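Local coordinates for protein Afp3 (Serratia entomophila, PDB 6RBN) that probably forms the contractile sheath around the inner tube of the anti-feeding prophage, a phage-tail-like injection system, together with related sheath proteins, at residues D[204-209]-D[336-341]; D[186-191]-D[269-274]; D[344-349]-D[434-439]; D[304-309]-D[319-324]. All blocks are in the same frame, centred on the assembly; numbering follows the deposited sequence.

Interaction 1 (D[204-209]-D[336-341]); sequences VAVYYP and RTQKDD
Gln338 lies against Val204 and Val206 of the strand 204-207, its folded chain running aslant to both valines. The aliphatic half serves the first: CG of Gln338 packs 3.8 Å from CG1 of Val204. The amide half serves the second, bringing OE1 of Gln338 to 3.4 Å from CG2 of Val206. A bend at chi2 (-67°) lets one side chain span the two valines, CG at the first and the amide at the second. The other end of that amide is held from outside, NE2 being hydrogen-bonded to Gly199 O.

The backbones join at one point, on the edge of the strand turned away from its parallel neighbour 185-188. Gln338 N donates to Val204 O over 3.2 Å, in a bond bent at the hydrogen (139°). The same oxygen receives a CA-H contact from Thr337, whose CA is 3.5 Å away, and Thr337 CB passes close by. Arg336 begins by turning its side chain away from the strand, toward a salt bridge with Glu439, and its carbonyl oxygen is what comes nearest to Ala205 CB. A single bent backbone bond, with a glutamine whose polar nitrogen is paired elsewhere, implies that van der Waals packing of Gln338 on the two valines carries much of this junction, apolar on Val204 and through the amide on Val206.

Interaction 2 (D[186-191]-D[269-274]); sequences LADSVN and PPSALI
The C-terminal end of strand 185-188, in a two-stranded parallel sheet, meets the start of helix 271-284 through Ser271, whose hydroxyl is set among three oxygens of the strand. Ser271 OG is 2.8 Å from the backbone Leu186 O, 2.7 Å from Asp188 OD1 and 2.8 Å from Asp188 OD2. The hydroxyl has one proton for three acceptors within reach. The first torsion of Ser271 (chi1 -70°) sets OG beside its own backbone N, on the side of the helix that looks onto the strand.

This is a helix packed by its first turn on one face of the parallel pair 185-188 and 204-207, in the region related to the subtilisin-like domain of phage tail sheath proteins. Two prolines lead into that turn and wall in the Asp188 carboxylate: OD2 of Asp188 lies 3.3 Å from Pro269 CB, and OD1 of Asp188 lies 3.5 Å from Pro270 CD, Asp188 and Pro270 reaching each other from opposite directions. Arg166 of helix 163-172 adds a long, weak ion pair to OD2. Farther along the helix, Leu186 points toward it and rests its CD1 4.4 Å from the backbone C of Ile274, continuing onto Ala275 and Tyr278.

Interaction 3 (D[344-349]-D[434-439]); sequences WRYIPV and AVRPAE
Ala434 and Val349 open the contact, with CB of Ala434 4.1 Å from CG1 of Val349 in the first turn of helix 347-364. Val435 turns its side chain the other way and offers only its carbonyl, to which Val349 CG2 comes near. Arg436 then runs across Val349 at about a right angle. Its guanidinium end reaches the valine methyls, NH1 of Arg436 lying 3.4 Å from Val349 CG1, while farther back its CG is 4.0 Å from CD2 of Tyr346. The bend at chi2 (90°) allows one chain to touch both residues.

Pro437 covers one face of the Tyr346 ring. Its CD stands over the ring centre, 4.1 Å from the Tyr346 centroid in a CH-pi contact, and its CG lies over the CD1 side. Beyond Ala438, which faces away, Glu439 comes from the opposite direction to the edge of the same ring and accepts a hydrogen bond from the phenol: Tyr346 OH to Glu439 OE2 is 2.7 Å. The hydroxyl meets the carboxylate from above its plane, 63° out of it. Since OE2 also forms a salt bridge with Arg336, this buried carboxylate is gripped by a hydroxyl and a guanidinium.

Tyr346 is the N-cap residue of helix 347-364, so the arrangement fastens the start of that helix to the beginning of the C-terminal strand 437-446. Pro437 and Ala438 pair antiparallel with a strand of an Afp2 chain, consistent with the C-terminal arms by which tail sheath subunits join one another.

Interaction 4 (D[304-309]-D[319-324]); sequences VRVTNE and INVIRH
Arg323 holds Asn308 end-on, with NH1 and NH2 both donating to the single amide oxygen: Asn308 OD1 is 3.0 Å from Arg323 NH1 and 3.1 Å from Arg323 NH2. Both nitrogens approach from the same face of the amide, whose plane is turned 66° from the guanidinium. The oxygen sits near the guanidinium plane, whereas the NH2 donor stands well above the amide's own plane. Bends at chi2 and chi3 (-72° and -62°) bring the guanidinium round to it. NH1 is also hydrogen-bonded to Gln311, so the arginine holds the short helix 308-311 at two points.

The same guanidinium shows one face to the carbonyls of Val306 and Thr307. Val306 O is 3.2 Å from Arg323 NE, but the angle is too poor for a hydrogen bond.

Next to it along the strand, Arg305 lies obliquely against His324. Its NH1 stands 3.5 Å above the imidazole plane of His324, offset toward the rim, and its NH2 donates to Gln96 O of an Afp2 chain. Val306 and Val321 meet tip to tip, Val306 CB being 3.7 Å from Val321 CG1.

Thr307 occupies the N-cap of helix 308-311, its OG1 making a weak bond to Gln310 N. The contact thus sets the weakly capped start of this short helix against strand 322-325 of a two-stranded antiparallel hairpin with 329-332, within the subtilisin-like part of the sheath subunit, at a border with Afp2 and a second copy of this protein.

How the interactions relate
Interactions 1 and 2 are the buried pair and share the parallel sheet: each holds one of its neighbouring strands, the first from a loop at the sheet's edge, the second from a helix on its face. Interactions 3 and 4 are only partly buried and lie against Afp2 chains, and their centres lie about 20 Å apart. Chemistry follows place: valine packing and a backbone bond in interaction 1, a buried hydroxyl among oxygens in interaction 2, but arginine-containing contacts toward the subunit borders. Interaction 1 touches all the others; salt bridges tie 336-341 to both segments of interaction 3, and Asn320 of interaction 4 probably bonds to the Arg336 carbonyl of interaction 1.

Interaction 1 (D[204-209]-D[336-341])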
loop_
_atom_site.group_PDB
_atom_site.type_symbol
_atom_site.label_atom_id
_atom_site.label_comp_id
_atom_site.label_asym_id
_atom_site.label_seq_id
_atom_site.Cartn_x
_atom_site.Cartn_y
_atom_site.Cartn_z
ATOM N N VAL D 204 28.884 38.869 51.673
ATOM C CA VAL D 204 28.565 40.172 52.244
ATOM C C VAL D 204 28.765 41.243 51.181
ATOM O O VAL D 204 29.797 41.266 50.504
ATOM C CB VAL D 204 29.430 40.468 53.488
ATOM C CG1 VAL D 204 29.194 41.872 54.008
ATOM C CG2 VAL D 204 29.122 39.480 54.577
ATOM N N ALA D 205 27.770 42.116 51.028
ATOM C CA ALA D 205 27.861 43.295 50.178
ATOM C C ALA D 205 27.530 44.521 51.015
ATOM O O ALA D 205 26.406 44.653 51.508
ATOM C CB ALA D 205 26.910 43.187 48.988
ATOM N N VAL D 206 28.500 45.411 51.168
ATOM C CA VAL D 206 28.352 46.629 51.958
ATOM C C VAL D 206 27.873 47.735 51.026
ATOM O O VAL D 206 28.177 47.720 49.834
ATOM C CB VAL D 206 29.693 46.963 52.649
ATOM C CG1 VAL D 206 29.600 48.172 53.562
ATOM C CG2 VAL D 206 30.201 45.756 53.414
ATOM N N TYR D 207 27.064 48.665 51.541
ATOM C CA TYR D 207 26.562 49.800 50.763
ATOM C C TYR D 207 26.668 51.049 51.626
ATOM O O TYR D 207 25.996 51.149 52.657
ATOM C CB TYR D 207 25.124 49.561 50.307
ATOM C CG TYR D 207 25.012 48.490 49.252
ATOM C CD1 TYR D 207 25.175 48.792 47.907
ATOM C CD2 TYR D 207 24.784 47.167 49.600
ATOM C CE1 TYR D 207 25.085 47.812 46.942
ATOM C CE2 TYR D 207 24.701 46.182 48.642
ATOM C CZ TYR D 207 24.855 46.510 47.314
ATOM O OH TYR D 207 24.766 45.531 46.356
ATOM N N TYR D 208 27.503 52.004 51.210
ATOM C CA TYR D 208 27.913 53.068 52.124
ATOM C C TYR D 208 26.899 54.185 52.396
ATOM O O TYR D 208 26.557 54.365 53.573
ATOM C CB TYR D 208 29.254 53.663 51.670
ATOM C CG TYR D 208 29.601 54.979 52.331
ATOM C CD1 TYR D 208 29.906 55.052 53.679
ATOM C CD2 TYR D 208 29.650 56.146 51.587
ATOM C CE1 TYR D 208 30.214 56.258 54.272
ATOM C CE2 TYR D 208 29.968 57.352 52.170
ATOM C CZ TYR D 208 30.253 57.402 53.512
ATOM O OH TYR D 208 30.573 58.604 54.097
ATOM N N PRO D 209 26.404 54.966 51.423
ATOM C CA PRO D 209 25.753 56.230 51.802
ATOM C C PRO D 209 24.353 56.020 52.358
ATOM O O PRO D 209 23.538 55.292 51.788
ATOM C CB PRO D 209 25.697 57.012 50.482
ATOM C CG PRO D 209 26.579 56.276 49.541
ATOM C CD PRO D 209 26.422 54.854 49.953
ATOM N N ARG D 336 30.576 44.682 43.946
ATOM C CA ARG D 336 31.608 43.843 44.536
ATOM C C ARG D 336 31.205 43.336 45.914
ATOM O O ARG D 336 30.428 43.969 46.631
ATOM C CB ARG D 336 32.941 44.582 44.653
ATOM C CG ARG D 336 33.747 44.628 43.378
ATOM C CD ARG D 336 35.088 45.275 43.644
ATOM N NE ARG D 336 36.022 45.108 42.536
ATOM C CZ ARG D 336 36.133 45.950 41.519
ATOM N NH1 ARG D 336 35.353 47.013 41.465
ATOM N NH2 ARG D 336 37.010 45.723 40.552
ATOM N N THR D 337 31.757 42.177 46.268
ATOM C CA THR D 337 31.622 41.594 47.592
ATOM C C THR D 337 32.849 41.927 48.433
ATOM O O THR D 337 33.777 42.604 47.988
ATOM C CB THR D 337 31.436 40.079 47.496
ATOM O OG1 THR D 337 32.584 39.493 46.874
ATOM C CG2 THR D 337 30.208 39.736 46.684
ATOM N N GLN D 338 32.860 41.435 49.672
ATOM C CA GLN D 338 33.993 41.642 50.561
ATOM C C GLN D 338 35.198 40.783 50.211
ATOM O O GLN D 338 36.307 41.090 50.656
ATOM C CB GLN D 338 33.582 41.361 52.004
ATOM C CG GLN D 338 32.688 42.406 52.603
ATOM C CD GLN D 338 33.409 43.712 52.773
ATOM O OE1 GLN D 338 33.123 44.679 52.090
ATOM N NE2 GLN D 338 34.372 43.738 53.677
ATOM N N LYS D 339 35.008 39.723 49.434
ATOM C CA LYS D 339 36.110 38.833 49.098
ATOM C C LYS D 339 36.949 39.436 47.981
ATOM O O LYS D 339 36.417 39.848 46.947
ATOM C CB LYS D 339 35.567 37.470 48.684
ATOM C CG LYS D 339 36.623 36.421 48.443
ATOM C CD LYS D 339 37.252 35.978 49.745
ATOM C CE LYS D 339 38.228 34.841 49.525
ATOM N NZ LYS D 339 38.889 34.437 50.793
ATOM N N ASP D 340 38.262 39.487 48.183
ATOM C CA ASP D 340 39.180 40.066 47.213
ATOM C C ASP D 340 39.731 39.014 46.254
ATOM O O ASP D 340 40.642 39.303 45.472
ATOM C CB ASP D 340 40.320 40.780 47.945
ATOM C CG ASP D 340 40.980 41.865 47.107
ATOM O OD1 ASP D 340 40.524 42.112 45.972
ATOM O OD2 ASP D 340 41.961 42.470 47.586
ATOM N N ASP D 341 39.201 37.796 46.302
ATOM C CA ASP D 341 39.649 36.736 45.414
ATOM C C ASP D 341 39.169 37.010 43.993
ATOM O O ASP D 341 38.203 37.741 43.769
ATOM C CB ASP D 341 39.124 35.385 45.904
ATOM C CG ASP D 341 39.848 34.201 45.285
ATOM O OD1 ASP D 341 40.773 34.410 44.473
ATOM O OD2 ASP D 341 39.488 33.052 45.613
#

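Interaction 2 (D[186-191]-D[269-274])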
loop_
_atom_site.group_PDB
_atom_site.type_symbol
_atom_site.label_atom_id
_atom_site.label_comp_id
_atom_site.label_asym_id
_atom_site.label_seq_id
_atom_site.Cartn_x
_atom_site.Cartn_y
_atom_site.Cartn_z
ATOM N N LEU D 186 23.536 41.998 53.485
ATOM C CA LEU D 186 23.638 43.334 52.904
ATOM C C LEU D 186 23.950 44.304 54.038
ATOM O O LEU D 186 23.051 44.875 54.654
ATOM C CB LEU D 186 22.365 43.723 52.175
ATOM C CG LEU D 186 22.022 42.909 50.934
ATOM C CD1 LEU D 186 20.693 43.347 50.363
ATOM C CD2 LEU D 186 23.123 43.058 49.916
ATOM N N ALA D 187 25.236 44.489 54.306
ATOM C CA ALA D 187 25.673 45.363 55.379
ATOM C C ALA D 187 25.716 46.810 54.902
ATOM O O ALA D 187 25.541 47.112 53.721
ATOM C CB ALA D 187 27.041 44.928 55.899
ATOM N N ASP D 188 25.954 47.713 55.848
ATOM C CA ASP D 188 25.967 49.142 55.576
ATOM C C ASP D 188 27.182 49.766 56.234
ATOM O O ASP D 188 27.414 49.567 57.429
ATOM C CB ASP D 188 24.699 49.808 56.098
ATOM C CG ASP D 188 23.484 49.416 55.317
ATOM O OD1 ASP D 188 23.596 49.237 54.089
ATOM O OD2 ASP D 188 22.414 49.233 55.929
ATOM N N SER D 189 27.945 50.523 55.459
ATOM C CA SER D 189 29.101 51.197 56.017
ATOM C C SER D 189 28.656 52.388 56.855
ATOM O O SER D 189 27.546 52.906 56.714
ATOM C CB SER D 189 30.041 51.651 54.905
ATOM O OG SER D 189 31.179 52.289 55.450
ATOM N N VAL D 190 29.539 52.816 57.747
ATOM C CA VAL D 190 29.258 53.929 58.644
ATOM C C VAL D 190 29.966 55.195 58.192
ATOM O O VAL D 190 29.347 56.251 58.065
ATOM C CB VAL D 190 29.649 53.551 60.088
ATOM C CG1 VAL D 190 29.325 54.688 61.037
ATOM C CG2 VAL D 190 28.952 52.275 60.494
ATOM N N ASN D 191 31.272 55.105 57.939
ATOM C CA ASN D 191 32.022 56.245 57.430
ATOM C C ASN D 191 32.949 55.864 56.279
ATOM O O ASN D 191 33.864 56.628 55.954
ATOM C CB ASN D 191 32.808 56.924 58.561
ATOM C CG ASN D 191 33.707 55.962 59.325
ATOM O OD1 ASN D 191 33.810 54.784 58.994
ATOM N ND2 ASN D 191 34.363 56.472 60.360
ATOM N N PRO D 269 19.432 53.742 56.349
ATOM C CA PRO D 269 20.449 52.888 55.753
ATOM C C PRO D 269 19.907 52.228 54.500
ATOM O O PRO D 269 18.728 51.849 54.448
ATOM C CB PRO D 269 20.737 51.864 56.856
ATOM C CG PRO D 269 19.504 51.824 57.654
ATOM C CD PRO D 269 18.960 53.214 57.638
ATOM N N PRO D 270 20.728 52.081 53.460
ATOM C CA PRO D 270 20.201 51.728 52.138
ATOM C C PRO D 270 19.849 50.262 51.944
ATOM O O PRO D 270 19.438 49.903 50.841
ATOM C CB PRO D 270 21.355 52.133 51.207
ATOM C CG PRO D 270 22.562 51.971 52.032
ATOM C CD PRO D 270 22.176 52.342 53.427
ATOM N N SER D 271 19.966 49.408 52.966
ATOM C CA SER D 271 19.797 47.969 52.765
ATOM C C SER D 271 18.357 47.577 52.470
ATOM O O SER D 271 18.123 46.548 51.827
ATOM C CB SER D 271 20.296 47.200 53.979
ATOM O OG SER D 271 21.699 47.281 54.078
ATOM N N ALA D 272 17.384 48.362 52.928
ATOM C CA ALA D 272 15.991 48.059 52.618
ATOM C C ALA D 272 15.677 48.359 51.160
ATOM O O ALA D 272 14.770 47.760 50.571
ATOM C CB ALA D 272 15.064 48.844 53.540
ATOM N N LEU D 273 16.414 49.293 50.560
ATOM C CA LEU D 273 16.180 49.632 49.161
ATOM C C LEU D 273 16.944 48.698 48.234
ATOM O O LEU D 273 16.449 48.339 47.163
ATOM C CB LEU D 273 16.572 51.085 48.892
ATOM C CG LEU D 273 15.645 52.232 49.303
ATOM C CD1 LEU D 273 15.709 52.534 50.790
ATOM C CD2 LEU D 273 15.974 53.467 48.492
ATOM N N ILE D 274 18.159 48.305 48.626
ATOM C CA ILE D 274 18.973 47.436 47.781
ATOM C C ILE D 274 18.407 46.019 47.772
ATOM O O ILE D 274 18.497 45.300 46.770
ATOM C CB ILE D 274 20.444 47.483 48.239
ATOM C CG1 ILE D 274 20.966 48.915 48.180
ATOM C CG2 ILE D 274 21.332 46.641 47.358
ATOM C CD1 ILE D 274 20.914 49.534 46.810
#

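Interaction 3 (D[344-349]-D[434-439])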
loop_
_atom_site.group_PDB
_atom_site.type_symbol
_atom_site.label_atom_id
_atom_site.label_comp_id
_atom_site.label_asym_id
_atom_site.label_seq_id
_atom_site.Cartn_x
_atom_site.Cartn_y
_atom_site.Cartn_z
ATOM N N TRP D 344 35.443 35.103 43.584
ATOM C CA TRP D 344 34.222 35.581 44.218
ATOM C C TRP D 344 34.251 37.090 44.432
ATOM O O TRP D 344 33.788 37.599 45.452
ATOM C CB TRP D 344 33.993 34.862 45.543
ATOM C CG TRP D 344 33.990 33.381 45.391
ATOM C CD1 TRP D 344 34.965 32.522 45.787
ATOM C CD2 TRP D 344 32.998 32.586 44.731
ATOM N NE1 TRP D 344 34.627 31.237 45.454
ATOM C CE2 TRP D 344 33.424 31.248 44.800
ATOM C CE3 TRP D 344 31.785 32.873 44.103
ATOM C CZ2 TRP D 344 32.684 30.202 44.269
ATOM C CZ3 TRP D 344 31.051 31.831 43.576
ATOM C CH2 TRP D 344 31.501 30.514 43.663
ATOM N N ARG D 345 34.793 37.819 43.456
ATOM C CA ARG D 345 34.920 39.265 43.579
ATOM C C ARG D 345 33.583 39.970 43.409
ATOM O O ARG D 345 33.296 40.941 44.116
ATOM C CB ARG D 345 35.920 39.785 42.549
ATOM C CG ARG D 345 36.259 41.250 42.690
ATOM C CD ARG D 345 37.257 41.680 41.633
ATOM N NE ARG D 345 38.538 40.995 41.776
ATOM C CZ ARG D 345 39.509 41.385 42.594
ATOM N NH1 ARG D 345 39.350 42.460 43.353
ATOM N NH2 ARG D 345 40.641 40.700 42.657
ATOM N N TYR D 346 32.749 39.497 42.491
ATOM C CA TYR D 346 31.551 40.214 42.088
ATOM C C TYR D 346 30.304 39.625 42.730
ATOM O O TYR D 346 30.245 38.428 43.023
ATOM C CB TYR D 346 31.401 40.207 40.570
ATOM C CG TYR D 346 32.487 40.976 39.864
ATOM C CD1 TYR D 346 32.453 42.361 39.810
ATOM C CD2 TYR D 346 33.539 40.320 39.247
ATOM C CE1 TYR D 346 33.442 43.070 39.167
ATOM C CE2 TYR D 346 34.533 41.021 38.601
ATOM C CZ TYR D 346 34.477 42.395 38.564
ATOM O OH TYR D 346 35.467 43.098 37.919
ATOM N N ILE D 347 29.318 40.493 42.957
ATOM C CA ILE D 347 28.003 40.028 43.417
ATOM C C ILE D 347 27.302 39.091 42.440
ATOM O O ILE D 347 26.815 38.041 42.888
ATOM C CB ILE D 347 27.138 41.228 43.829
ATOM C CG1 ILE D 347 27.802 42.000 44.962
ATOM C CG2 ILE D 347 25.761 40.785 44.277
ATOM C CD1 ILE D 347 27.142 43.315 45.249
ATOM N N PRO D 348 27.185 39.375 41.116
ATOM C CA PRO D 348 26.388 38.453 40.282
ATOM C C PRO D 348 27.031 37.098 40.044
ATOM O O PRO D 348 26.323 36.140 39.724
ATOM C CB PRO D 348 26.225 39.223 38.971
ATOM C CG PRO D 348 27.377 40.074 38.901
ATOM C CD PRO D 348 27.617 40.525 40.290
ATOM N N VAL D 349 28.351 36.988 40.186
ATOM C CA VAL D 349 28.989 35.679 40.106
ATOM C C VAL D 349 28.718 34.886 41.376
ATOM O O VAL D 349 28.482 33.673 41.334
ATOM C CB VAL D 349 30.494 35.848 39.838
ATOM C CG1 VAL D 349 31.197 34.506 39.771
ATOM C CG2 VAL D 349 30.710 36.629 38.562
ATOM N N ALA D 434 30.906 31.226 34.894
ATOM C CA ALA D 434 30.121 32.448 34.840
ATOM C C ALA D 434 30.869 33.542 34.092
ATOM O O ALA D 434 32.083 33.472 33.885
ATOM C CB ALA D 434 29.773 32.926 36.251
ATOM N N VAL D 435 30.123 34.563 33.681
ATOM C CA VAL D 435 30.661 35.704 32.953
ATOM C C VAL D 435 30.740 36.889 33.912
ATOM O O VAL D 435 29.899 37.040 34.805
ATOM C CB VAL D 435 29.814 36.006 31.694
ATOM C CG1 VAL D 435 28.383 36.408 32.038
ATOM C CG2 VAL D 435 30.484 37.035 30.788
ATOM N N ARG D 436 31.808 37.708 33.763
ATOM C CA ARG D 436 32.070 38.838 34.636
ATOM C C ARG D 436 31.642 40.142 33.973
ATOM O O ARG D 436 31.759 40.290 32.753
ATOM C CB ARG D 436 33.558 38.914 34.995
ATOM C CG ARG D 436 34.001 37.940 36.075
ATOM C CD ARG D 436 34.464 36.621 35.495
ATOM N NE ARG D 436 35.089 35.777 36.505
ATOM C CZ ARG D 436 34.448 34.834 37.182
ATOM N NH1 ARG D 436 33.167 34.609 36.949
ATOM N NH2 ARG D 436 35.090 34.111 38.088
ATOM N N PRO D 437 31.136 41.107 34.737
ATOM C CA PRO D 437 30.644 42.347 34.134
ATOM C C PRO D 437 31.767 43.287 33.724
ATOM O O PRO D 437 32.895 43.213 34.209
ATOM C CB PRO D 437 29.800 42.967 35.250
ATOM C CG PRO D 437 30.395 42.448 36.489
ATOM C CD PRO D 437 30.846 41.056 36.180
ATOM N N ALA D 438 31.426 44.186 32.802
ATOM C CA ALA D 438 32.322 45.246 32.352
ATOM C C ALA D 438 32.086 46.468 33.220
ATOM O O ALA D 438 31.054 47.134 33.099
ATOM C CB ALA D 438 32.080 45.593 30.886
ATOM N N GLU D 439 33.045 46.780 34.082
ATOM C CA GLU D 439 32.907 47.914 34.976
ATOM C C GLU D 439 33.849 49.063 34.660
ATOM O O GLU D 439 33.765 50.097 35.314
ATOM C CB GLU D 439 33.094 47.466 36.426
ATOM C CG GLU D 439 34.405 46.793 36.693
ATOM C CD GLU D 439 34.554 46.383 38.136
ATOM O OE1 GLU D 439 33.652 46.697 38.938
ATOM O OE2 GLU D 439 35.564 45.734 38.464
#

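Interaction 4 (D[304-309]-D[319-324])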
loop_
_atom_site.group_PDB
_atom_site.type_symbol
_atom_site.label_atom_id
_atom_site.label_comp_id
_atom_site.label_asym_id
_atom_site.label_seq_id
_atom_site.Cartn_x
_atom_site.Cartn_y
_atom_site.Cartn_z
ATOM N N VAL D 304 25.487 61.876 51.884
ATOM C CA VAL D 304 26.831 62.304 51.515
ATOM C C VAL D 304 26.989 62.115 50.016
ATOM O O VAL D 304 26.832 60.997 49.509
ATOM C CB VAL D 304 27.921 61.520 52.267
ATOM C CG1 VAL D 304 29.293 61.888 51.739
ATOM C CG2 VAL D 304 27.850 61.789 53.757
ATOM N N ARG D 305 27.298 63.194 49.302
ATOM C CA ARG D 305 27.567 63.105 47.872
ATOM C C ARG D 305 29.013 62.670 47.683
ATOM O O ARG D 305 29.941 63.414 48.009
ATOM C CB ARG D 305 27.290 64.436 47.182
ATOM C CG ARG D 305 25.834 64.851 47.241
ATOM C CD ARG D 305 25.619 66.173 46.546
ATOM N NE ARG D 305 25.827 66.060 45.108
ATOM C CZ ARG D 305 24.863 65.783 44.241
ATOM N NH1 ARG D 305 23.623 65.604 44.668
ATOM N NH2 ARG D 305 25.134 65.695 42.947
ATOM N N VAL D 306 29.202 61.465 47.159
ATOM C CA VAL D 306 30.509 60.823 47.113
ATOM C C VAL D 306 31.181 61.133 45.781
ATOM O O VAL D 306 30.589 60.942 44.717
ATOM C CB VAL D 306 30.374 59.310 47.337
ATOM C CG1 VAL D 306 31.696 58.611 47.171
ATOM C CG2 VAL D 306 29.814 59.034 48.715
ATOM N N THR D 307 32.423 61.612 45.842
ATOM C CA THR D 307 33.190 61.928 44.648
ATOM C C THR D 307 33.800 60.662 44.053
ATOM O O THR D 307 33.630 59.557 44.567
ATOM C CB THR D 307 34.292 62.933 44.968
ATOM O OG1 THR D 307 35.273 62.313 45.806
ATOM C CG2 THR D 307 33.718 64.101 45.718
ATOM N N ASN D 308 34.523 60.833 42.943
ATOM C CA ASN D 308 35.225 59.701 42.343
ATOM C C ASN D 308 36.466 59.333 43.144
ATOM O O ASN D 308 36.805 58.152 43.266
ATOM C CB ASN D 308 35.614 60.013 40.898
ATOM C CG ASN D 308 34.426 60.036 39.967
ATOM O OD1 ASN D 308 33.513 59.225 40.088
ATOM N ND2 ASN D 308 34.443 60.957 39.014
ATOM N N GLU D 309 37.155 60.332 43.702
ATOM C CA GLU D 309 38.462 60.093 44.302
ATOM C C GLU D 309 38.355 59.336 45.619
ATOM O O GLU D 309 39.282 58.618 46.005
ATOM C CB GLU D 309 39.200 61.417 44.501
ATOM C CG GLU D 309 39.685 62.039 43.205
ATOM C CD GLU D 309 38.629 62.871 42.514
ATOM O OE1 GLU D 309 37.553 63.099 43.104
ATOM O OE2 GLU D 309 38.865 63.271 41.358
ATOM N N ILE D 319 32.499 48.242 48.833
ATOM C CA ILE D 319 31.804 49.334 49.498
ATOM C C ILE D 319 30.557 49.765 48.734
ATOM O O ILE D 319 29.544 50.110 49.353
ATOM C CB ILE D 319 32.747 50.527 49.757
ATOM C CG1 ILE D 319 33.969 50.064 50.550
ATOM C CG2 ILE D 319 32.081 51.568 50.614
ATOM C CD1 ILE D 319 33.648 49.453 51.902
ATOM N N ASN D 320 30.604 49.749 47.396
ATOM C CA ASN D 320 29.431 49.785 46.508
ATOM C C ASN D 320 28.591 51.052 46.717
ATOM O O ASN D 320 27.477 51.019 47.237
ATOM C CB ASN D 320 28.576 48.529 46.687
ATOM C CG ASN D 320 29.300 47.274 46.286
ATOM O OD1 ASN D 320 30.050 47.262 45.318
ATOM N ND2 ASN D 320 29.078 46.200 47.029
ATOM N N VAL D 321 29.185 52.171 46.327
ATOM C CA VAL D 321 28.642 53.486 46.636
ATOM C C VAL D 321 27.354 53.742 45.854
ATOM O O VAL D 321 27.248 53.455 44.663
ATOM C CB VAL D 321 29.706 54.555 46.337
ATOM C CG1 VAL D 321 29.177 55.922 46.608
ATOM C CG2 VAL D 321 30.953 54.294 47.160
ATOM N N ILE D 322 26.351 54.273 46.552
ATOM C CA ILE D 322 25.163 54.851 45.932
ATOM C C ILE D 322 25.538 56.239 45.426
ATOM O O ILE D 322 25.793 57.147 46.223
ATOM C CB ILE D 322 23.997 54.941 46.928
ATOM C CG1 ILE D 322 23.727 53.590 47.585
ATOM C CG2 ILE D 322 22.755 55.446 46.227
ATOM C CD1 ILE D 322 23.308 52.524 46.632
ATOM N N ARG D 323 25.566 56.412 44.111
ATOM C CA ARG D 323 25.985 57.660 43.491
ATOM C C ARG D 323 24.780 58.452 43.010
ATOM O O ARG D 323 23.694 57.909 42.796
ATOM C CB ARG D 323 26.925 57.397 42.313
ATOM C CG ARG D 323 28.260 56.810 42.698
ATOM C CD ARG D 323 29.125 57.835 43.388
ATOM N NE ARG D 323 29.412 58.969 42.517
ATOM C CZ ARG D 323 30.423 59.011 41.657
ATOM N NH1 ARG D 323 31.250 57.984 41.554
ATOM N NH2 ARG D 323 30.610 60.082 40.903
ATOM N N HIS D 324 24.985 59.753 42.841
ATOM C CA HIS D 324 23.982 60.637 42.269
ATOM C C HIS D 324 24.439 61.112 40.901
ATOM O O HIS D 324 25.515 61.705 40.771
ATOM C CB HIS D 324 23.708 61.840 43.170
ATOM C CG HIS D 324 22.580 62.702 42.691
ATOM N ND1 HIS D 324 22.754 63.707 41.765
ATOM C CD2 HIS D 324 21.264 62.703 43.005
ATOM C CE1 HIS D 324 21.593 64.290 41.529
ATOM N NE2 HIS D 324 20.672 63.701 42.269
#